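Local atomic coordinates of enoyl-CoA hydratase/isomerase family protein (Bacillus anthracis, PDB entry 3KQF), a protein that probably catalyses the reversible hydration of 2-enoyl-CoA thioesters to 3-hydroxyacyl-CoA, as an enoyl-CoA hydratase of the crotonase family. Residues H86-S89 with M90-T94; K74-A77 with G78-E81; K164-Y168 with T169-I173; E177-Y181 with G182-F186. All blocks are in the same frame, centred on the assembly; numbering follows the deposited sequence. Where two conformers were deposited one is given.

Contact 1: residues H86-S89 with M90-T94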
# COMPACT_ATOMS: atom_id res chain seq x y z
N HIS A 86 25.40 -4.19 -19.83
CA HIS A 86 24.56 -4.40 -20.99
C HIS A 86 23.47 -5.43 -20.71
O HIS A 86 22.32 -5.25 -21.11
CB HIS A 86 25.38 -4.84 -22.22
CG HIS A 86 24.54 -5.28 -23.38
ND1 HIS A 86 24.26 -6.60 -23.64
CD2 HIS A 86 23.87 -4.56 -24.31
CE1 HIS A 86 23.48 -6.68 -24.71
NE2 HIS A 86 23.23 -5.45 -25.13
N ALA A 87 23.83 -6.50 -20.00
CA ALA A 87 22.88 -7.56 -19.68
C ALA A 87 21.79 -7.07 -18.72
O ALA A 87 20.60 -7.33 -18.94
CB ALA A 87 23.58 -8.76 -19.10
N VAL A 88 22.19 -6.35 -17.68
CA VAL A 88 21.21 -5.82 -16.73
C VAL A 88 20.33 -4.80 -17.47
O VAL A 88 19.11 -4.77 -17.26
CB VAL A 88 21.86 -5.23 -15.47
CG1 VAL A 88 20.82 -4.88 -14.44
CG2 VAL A 88 22.81 -6.25 -14.85
N SER A 89 20.92 -4.03 -18.38
CA SER A 89 20.16 -3.07 -19.18
C SER A 89 19.11 -3.77 -20.05
O SER A 89 17.96 -3.29 -20.16
CB SER A 89 21.10 -2.23 -20.03
OG SER A 89 20.34 -1.36 -20.84
N MSE A 90 19.49 -4.88 -20.66
CA MSE A 90 18.58 -5.65 -21.50
C MSE A 90 17.37 -6.14 -20.70
O MSE A 90 16.23 -6.04 -21.16
CB MSE A 90 19.32 -6.81 -22.16
CG MSE A 90 20.25 -6.36 -23.25
SE MSE A 90 19.24 -5.56 -24.70
CE MSE A 90 18.31 -7.16 -25.30
N ILE A 91 17.62 -6.67 -19.50
CA ILE A 91 16.54 -7.16 -18.65
C ILE A 91 15.65 -6.00 -18.20
O ILE A 91 14.44 -6.06 -18.35
CB ILE A 91 17.03 -7.91 -17.39
CG1 ILE A 91 17.87 -9.12 -17.76
CG2 ILE A 91 15.83 -8.42 -16.58
CD1 ILE A 91 18.24 -9.97 -16.55
N ARG A 92 16.24 -4.91 -17.71
CA ARG A 92 15.39 -3.83 -17.21
C ARG A 92 14.56 -3.19 -18.33
O ARG A 92 13.39 -2.87 -18.11
CB ARG A 92 16.16 -2.79 -16.38
CG ARG A 92 16.91 -1.75 -17.11
CD ARG A 92 17.32 -0.64 -16.11
NE ARG A 92 18.08 -1.18 -14.98
CZ ARG A 92 19.40 -1.31 -14.93
NH1 ARG A 92 20.17 -0.91 -15.95
NH2 ARG A 92 19.96 -1.83 -13.84
N THR A 93 15.14 -3.06 -19.52
CA THR A 93 14.42 -2.49 -20.68
C THR A 93 13.22 -3.37 -21.06
O THR A 93 12.15 -2.88 -21.41
CB THR A 93 15.36 -2.35 -21.88
OG1 THR A 93 16.33 -1.34 -21.57
CG2 THR A 93 14.60 -1.92 -23.13
N THR A 94 13.42 -4.67 -21.02
CA THR A 94 12.34 -5.61 -21.34
C THR A 94 11.17 -5.44 -20.35
O THR A 94 10.00 -5.44 -20.75
CB THR A 94 12.88 -7.04 -21.32
OG1 THR A 94 14.01 -7.12 -22.19
CG2 THR A 94 11.79 -8.03 -21.76
O HOH W 1 19.90 0.67 -18.53

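Contact 2: residues K74-A77 with G78-E81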
# COMPACT_ATOMS: atom_id res chain seq x y z
N LYS A 74 24.42 -19.06 -16.02
CA LYS A 74 25.44 -19.76 -16.80
C LYS A 74 26.04 -18.76 -17.77
O LYS A 74 27.25 -18.74 -17.96
CB LYS A 74 24.84 -20.96 -17.53
CG LYS A 74 24.44 -22.09 -16.60
CD LYS A 74 23.82 -23.24 -17.36
CE LYS A 74 23.36 -24.34 -16.43
NZ LYS A 74 22.78 -25.47 -17.21
N GLU A 75 25.20 -17.92 -18.36
CA GLU A 75 25.64 -16.87 -19.28
C GLU A 75 26.35 -15.71 -18.55
O GLU A 75 27.34 -15.16 -19.06
CB GLU A 75 24.44 -16.33 -20.07
CG GLU A 75 24.76 -15.23 -21.07
CD GLU A 75 23.57 -14.89 -21.96
OE1 GLU A 75 22.44 -14.75 -21.44
OE2 GLU A 75 23.77 -14.76 -23.18
N ARG A 76 25.84 -15.36 -17.37
CA ARG A 76 26.41 -14.25 -16.60
C ARG A 76 27.83 -14.52 -16.09
O ARG A 76 28.65 -13.60 -16.03
CB ARG A 76 25.51 -13.91 -15.40
CG ARG A 76 24.14 -13.36 -15.75
CD ARG A 76 24.23 -12.07 -16.57
NE ARG A 76 22.93 -11.41 -16.68
CZ ARG A 76 22.42 -10.59 -15.76
NH1 ARG A 76 23.07 -10.34 -14.63
NH2 ARG A 76 21.23 -10.04 -15.96
N ALA A 77 28.11 -15.76 -15.70
CA ALA A 77 29.44 -16.12 -15.17
C ALA A 77 30.61 -15.66 -16.02
O ALA A 77 30.70 -15.98 -17.21
CB ALA A 77 29.54 -17.63 -14.93
N GLY A 78 31.50 -14.91 -15.39
CA GLY A 78 32.70 -14.42 -16.05
C GLY A 78 32.54 -13.19 -16.94
O GLY A 78 33.52 -12.73 -17.53
N MSE A 79 31.33 -12.65 -17.06
CA MSE A 79 31.12 -11.47 -17.88
C MSE A 79 31.97 -10.32 -17.37
O MSE A 79 32.11 -10.14 -16.15
CB MSE A 79 29.66 -11.03 -17.88
CG MSE A 79 28.74 -11.72 -18.85
SE MSE A 79 26.98 -10.84 -18.80
CE MSE A 79 26.21 -11.68 -20.38
N ASN A 80 32.54 -9.54 -18.28
CA ASN A 80 33.31 -8.38 -17.85
C ASN A 80 32.32 -7.25 -17.52
O ASN A 80 31.10 -7.35 -17.76
CB ASN A 80 34.37 -7.98 -18.89
CG ASN A 80 33.78 -7.52 -20.20
OD1 ASN A 80 32.64 -7.08 -20.27
ND2 ASN A 80 34.59 -7.59 -21.26
N GLU A 81 32.85 -6.19 -16.94
CA GLU A 81 32.07 -5.05 -16.50
C GLU A 81 31.07 -4.50 -17.53
O GLU A 81 29.90 -4.26 -17.21
CB GLU A 81 33.07 -3.97 -16.10
CG GLU A 81 32.52 -2.73 -15.57
CD GLU A 81 33.61 -1.69 -15.33
OE1 GLU A 81 33.30 -0.62 -14.80
OE2 GLU A 81 34.78 -1.95 -15.67

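Contact 3: residues K164-Y168 with T169-I173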
# COMPACT_ATOMS: atom_id res chain seq x y z
N LYS A 164 10.89 -5.17 2.07
CA LYS A 164 12.21 -5.14 2.69
C LYS A 164 12.59 -6.50 3.27
O LYS A 164 13.69 -6.99 3.04
CB LYS A 164 12.30 -4.05 3.77
CG LYS A 164 12.50 -2.67 3.20
CD LYS A 164 12.52 -1.60 4.28
CE LYS A 164 13.07 -0.28 3.70
NZ LYS A 164 13.25 0.76 4.74
N GLU A 165 11.69 -7.13 4.01
CA GLU A 165 12.06 -8.43 4.61
C GLU A 165 12.34 -9.45 3.49
O GLU A 165 13.26 -10.22 3.57
CB GLU A 165 11.03 -8.95 5.63
CG GLU A 165 9.68 -9.41 5.15
CD GLU A 165 9.61 -10.88 4.76
OE1 GLU A 165 8.48 -11.36 4.55
OE2 GLU A 165 10.65 -11.57 4.71
N LEU A 166 11.55 -9.42 2.43
CA LEU A 166 11.75 -10.34 1.30
C LEU A 166 13.05 -10.11 0.56
O LEU A 166 13.79 -11.07 0.25
CB LEU A 166 10.59 -10.25 0.33
CG LEU A 166 9.29 -10.85 0.90
CD1 LEU A 166 8.16 -10.55 -0.04
CD2 LEU A 166 9.38 -12.34 1.14
N ILE A 167 13.34 -8.85 0.26
CA ILE A 167 14.59 -8.51 -0.44
C ILE A 167 15.83 -8.72 0.45
O ILE A 167 16.84 -9.24 -0.02
CB ILE A 167 14.53 -7.09 -1.08
CG1 ILE A 167 13.54 -7.12 -2.25
CG2 ILE A 167 15.90 -6.70 -1.63
CD1 ILE A 167 13.08 -5.72 -2.74
N TYR A 168 15.77 -8.34 1.72
CA TYR A 168 16.95 -8.49 2.57
C TYR A 168 17.27 -9.95 2.85
O TYR A 168 18.43 -10.32 2.87
CB TYR A 168 16.88 -7.74 3.90
CG TYR A 168 16.58 -6.26 3.83
CD1 TYR A 168 16.94 -5.49 2.73
CD2 TYR A 168 16.06 -5.61 4.96
CE1 TYR A 168 16.70 -4.12 2.73
CE2 TYR A 168 15.83 -4.29 4.97
CZ TYR A 168 16.12 -3.53 3.85
OH TYR A 168 15.88 -2.18 3.90
N THR A 169 16.24 -10.77 3.05
CA THR A 169 16.48 -12.17 3.34
C THR A 169 16.72 -12.97 2.07
O THR A 169 17.42 -13.98 2.11
CB THR A 169 15.29 -12.83 4.06
OG1 THR A 169 14.14 -12.75 3.23
CG2 THR A 169 15.02 -12.16 5.42
N GLY A 170 16.11 -12.53 0.97
CA GLY A 170 16.18 -13.24 -0.32
C GLY A 170 15.47 -14.57 -0.25
O GLY A 170 15.76 -15.49 -1.01
N ARG A 171 14.51 -14.69 0.68
CA ARG A 171 13.82 -15.95 0.90
C ARG A 171 12.76 -16.28 -0.14
O ARG A 171 12.18 -15.38 -0.76
CB ARG A 171 13.22 -16.00 2.30
CG ARG A 171 11.96 -15.14 2.51
CD ARG A 171 11.59 -15.02 3.97
NE ARG A 171 10.35 -14.26 4.15
CZ ARG A 171 9.13 -14.81 4.25
NH1 ARG A 171 8.97 -16.13 4.23
NH2 ARG A 171 8.07 -14.03 4.37
N ARG A 172 12.51 -17.57 -0.33
CA ARG A 172 11.50 -18.03 -1.27
C ARG A 172 10.19 -18.21 -0.50
O ARG A 172 10.19 -18.72 0.64
CB ARG A 172 11.85 -19.38 -1.90
CG ARG A 172 13.13 -19.46 -2.67
CD ARG A 172 13.18 -20.85 -3.31
NE ARG A 172 14.37 -21.07 -4.11
CZ ARG A 172 14.51 -22.07 -4.99
NH1 ARG A 172 13.52 -22.90 -5.22
NH2 ARG A 172 15.63 -22.19 -5.67
N ILE A 173 9.09 -17.84 -1.13
CA ILE A 173 7.78 -17.95 -0.51
C ILE A 173 6.82 -18.74 -1.41
O ILE A 173 7.00 -18.78 -2.64
CB ILE A 173 7.23 -16.56 -0.17
CG1 ILE A 173 6.91 -15.77 -1.45
CG2 ILE A 173 8.26 -15.78 0.72
CD1 ILE A 173 6.27 -14.42 -1.18
O HOH W 2 12.43 -12.75 -1.62

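Contact 4: residues E177-Y181 with G182-F186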
# COMPACT_ATOMS: atom_id res chain seq x y z
N GLU A 177 1.51 -17.85 0.43
CA GLU A 177 2.10 -16.75 1.15
C GLU A 177 2.07 -15.51 0.28
O GLU A 177 1.73 -14.42 0.75
CB GLU A 177 3.53 -17.08 1.60
CG GLU A 177 3.55 -18.15 2.70
CD GLU A 177 4.93 -18.71 3.02
OE1 GLU A 177 5.82 -18.74 2.15
OE2 GLU A 177 5.09 -19.23 4.15
N ALA A 178 2.41 -15.67 -0.99
CA ALA A 178 2.36 -14.55 -1.93
C ALA A 178 0.95 -13.94 -1.96
O ALA A 178 0.81 -12.71 -2.00
CB ALA A 178 2.76 -14.98 -3.30
N LYS A 179 -0.07 -14.79 -1.97
CA LYS A 179 -1.46 -14.32 -2.00
C LYS A 179 -1.78 -13.54 -0.72
O LYS A 179 -2.40 -12.49 -0.78
CB LYS A 179 -2.46 -15.45 -2.15
CG LYS A 179 -3.82 -14.92 -2.63
CD LYS A 179 -4.95 -15.90 -2.50
CE LYS A 179 -6.20 -15.29 -3.14
NZ LYS A 179 -6.36 -13.84 -2.78
N GLU A 180 -1.36 -14.07 0.42
CA GLU A 180 -1.58 -13.41 1.71
C GLU A 180 -0.94 -12.01 1.73
O GLU A 180 -1.52 -11.06 2.27
CB GLU A 180 -0.99 -14.28 2.82
CG GLU A 180 -1.13 -13.75 4.24
CD GLU A 180 -0.63 -14.75 5.30
OE1 GLU A 180 -0.03 -15.78 4.94
OE2 GLU A 180 -0.85 -14.50 6.51
N TYR A 181 0.23 -11.87 1.11
CA TYR A 181 0.94 -10.58 1.13
C TYR A 181 0.46 -9.59 0.07
O TYR A 181 0.86 -8.42 0.09
CB TYR A 181 2.43 -10.76 0.96
CG TYR A 181 3.11 -11.76 1.88
CD1 TYR A 181 2.68 -11.96 3.18
CD2 TYR A 181 4.26 -12.42 1.47
CE1 TYR A 181 3.33 -12.85 4.03
CE2 TYR A 181 4.93 -13.31 2.31
CZ TYR A 181 4.47 -13.52 3.58
OH TYR A 181 5.14 -14.42 4.41
N GLY A 182 -0.36 -10.07 -0.86
CA GLY A 182 -0.86 -9.22 -1.96
C GLY A 182 0.05 -9.18 -3.18
O GLY A 182 -0.14 -8.33 -4.09
N LEU A 183 1.02 -10.10 -3.23
CA LEU A 183 1.96 -10.20 -4.35
C LEU A 183 1.29 -10.86 -5.56
O LEU A 183 1.59 -10.51 -6.68
CB LEU A 183 3.24 -10.97 -3.94
CG LEU A 183 4.29 -11.27 -5.02
CD1 LEU A 183 4.84 -9.98 -5.71
CD2 LEU A 183 5.42 -12.08 -4.39
N VAL A 184 0.42 -11.85 -5.33
CA VAL A 184 -0.35 -12.44 -6.44
C VAL A 184 -1.84 -12.24 -6.12
O VAL A 184 -2.25 -12.24 -4.95
CB VAL A 184 -0.00 -13.91 -6.73
CG1 VAL A 184 1.51 -14.05 -7.01
CG2 VAL A 184 -0.47 -14.82 -5.60
N GLU A 185 -2.62 -12.03 -7.17
CA GLU A 185 -4.04 -11.71 -7.02
C GLU A 185 -4.96 -12.93 -7.04
O GLU A 185 -6.07 -12.86 -6.49
CB GLU A 185 -4.47 -10.67 -8.07
CG GLU A 185 -3.92 -9.23 -7.80
CD GLU A 185 -2.43 -9.06 -8.06
OE1 GLU A 185 -1.83 -9.84 -8.85
OE2 GLU A 185 -1.84 -8.10 -7.49
N PHE A 186 -4.50 -14.01 -7.66
CA PHE A 186 -5.25 -15.28 -7.71
C PHE A 186 -4.30 -16.48 -7.53
O PHE A 186 -3.13 -16.41 -7.92
CB PHE A 186 -5.95 -15.46 -9.05
CG PHE A 186 -6.89 -14.34 -9.41
CD1 PHE A 186 -8.24 -14.41 -9.06
CD2 PHE A 186 -6.44 -13.23 -10.08
CE1 PHE A 186 -9.12 -13.37 -9.40
CE2 PHE A 186 -7.31 -12.18 -10.43
CZ PHE A 186 -8.64 -12.24 -10.07
O HOH W 3 -3.67 -11.15 -2.92

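Contact 1: residues H86-S89 with M90-T94
Ser89 O is gripped twice by Thr93, one turn further along the same helix: Thr93 N donates to it over 2.9 Å, and the Thr93 hydroxyl, OG1, donates to it as well. The two donors come from opposite faces of the carbonyl plane, the hydroxyl from well above it. Thr93 OG1 can reach back because it stands beside its own backbone N (chi1 -68°), which points the hydroxyl at the helix backbone. On the same face of the helix His86 and the selenomethionine Met90 lie side by side and point the same way. In the conformer given, Met90 CG sits over one face of the imidazole, 3.8 Å from the centroid of the His86 ring, a CH-pi contact; the selenium lies farther off at an oblique angle. Arg92 bends back toward the preceding turn, its guanidinium over Val88 O and its NH2 3.2 Å from Val88 CG1, a tight fit. In the guanidinium plane a water takes a bond from Arg92 NH1 at 3.0 Å and also meets Ser89 OG, joining the two side chains. Val88 and Arg92 further meet Tyr238 and Lys235 of the second subunit. All this lies within helix 81-99. Arg76 of helix 73-76 covers its Ala87, Val88 and Ile91, while Ala87, Met90, Ile91 and Thr94 pack on helix 35-49.

Contact 2: residues K74-A77 with G78-E81
The selenomethionine Met79 lays its extended side chain back across the end of helix 73-76, crossing both Glu75 and Arg76 at a slant. In the conformer given for Arg76, Met79 SE comes to 3.7 Å from Arg76 CD, while the terminal Met79 CE reaches 3.9 Å from Glu75 CG, so successive atoms of one chain touch two neighbouring residues of the helix. Arg76 is bent at chi2 (-60°) in that conformer, and it is the methylene at this part of the chain, not the guanidinium, that meets the selenium. Arg76 also touches Tyr238 of the second subunit. Glu75 is extended and offers the methylene next to its CB; its carboxylate is engaged beyond the contact, where OE1 accepts a hydrogen bond from Leu35 N. The backbone brings Met79 into place through a type II beta turn from Arg76 to Met79, closed by a bond of 3.0 Å from Met79 N to Arg76 O. Gly78 takes the third position of the turn with positive phi (80°), a conformation that favours glycine. Met79 CB and CG then rest close to the same carbonyl, CB 3.3 Å from Arg76 O. The turn leads from helix 73-76 to Asn80, the N-cap of helix 81-99; Asn80 OD1 accepts from Gln83 N. Met79 itself packs on Val84 and Ala87, in the first turns of that second helix.

Contact 3: residues K164-Y168 with T169-I173
An ST turn at the C-terminal end of helix 160-169 and a salt bridge just beyond it tie the outgoing chain back to the helix. Thr169 OG1 accepts from Arg171 N at 3.2 Å and itself donates to Glu165 O at 2.7 Å, a carbonyl that also receives Thr169 N. Its chi1 of 60° sets the hydroxyl between backbone N and carbonyl carbon, from where it serves both partners. Gly170, with positive phi, leaves the helix while its N still bonds to Leu166 O. Beyond it, Arg171 runs extended from CG to NE and meets Glu165 side-on. Arg171 NH2 donates to Glu165 OE1 at 2.7 Å and Arg171 NE to Glu165 OE2 at 2.8 Å, each oxygen using its syn lone pair; carboxylate and guanidinium are nearly coplanar, 16° apart. Ile173 CG2 lies over one face of the guanidinium and 3.6 Å from Leu166 CD2, the two apolar side chains crossing at about a right angle. A water within bonding distance of Leu166 O and Arg171 O, 2.8 Å from the latter, can link the two backbones. Glu165 OE1 has a second salt bridge with Arg162, and Arg171 NH2 probably also bonds Tyr181 OH. Two nearly straight bonds fix the rotation of both charged groups, and two arginines round one buried carboxylate would probably favour its ionised form.

Contact 4: residues E177-Y181 with G182-F186
The Tyr181 ring carries Glu177 O over one face, 3.2 Å above its plane and offset toward the rim; Tyr181 also makes a cation-pi contact with Arg162, and its hydroxyl is the probable partner of Arg171. Just beyond the ring the helix ends in a Schellman motif at Gly182, whose backbone angles (phi 88°, psi 13°) suit glycine, the carbonyl oxygen of Tyr181 crowding the place of a CB. Leu183 N donates to Ala178 O at 2.9 Å, joined there by a weak bond from Val184 N, and Gly182 N reaches Lys179 O from high above the carbonyl plane. The turn folds apolar side chains back onto the helix: Ala178 CB lies 4.0 Å from Val184 CG2 and 4.1 Å from Leu183 CD2. Val184 CG2 stands between its own backbone N and carbonyl carbon (chi1 of CG1 -57°), which brings it against the backbone of Lys179. A water lies within bonding distance of both Lys179 O and, at 2.7 Å, Val184 O, and can bridge the segments. Outside the contact, Lys179 NZ pairs with Glu180 OE2 of the third subunit. Leu183 packs on helix 150-158 and strand 134-136, and the chain runs on from helix 175-181 into strand 186-188, which pairs with strand 126-130.

Along the chain the order is contact 2, contact 1, contact 3, contact 4, falling into two touching pairs. Contacts 2 and 1, with centres 14 Å apart, belong to helices 73-76 and 81-99, which follow each other in sequence. The centres of contacts 3 and 4 are 15 Å apart; contact 3 runs from helix 160-169 into strand 173-174, contact 4 from helix 175-181 toward strand 186-188. The pairs are separate: contacts 1 and 3 lie 22 Å apart between centres, contacts 2 and 4 about 33 Å. Contacts 1, 2 and 3 all touch the second subunit, whereas contact 4 meets the third. In this three-chain crotonase-family assembly, contacts 3 and 4 supply opposite sides of one repeated subunit interface.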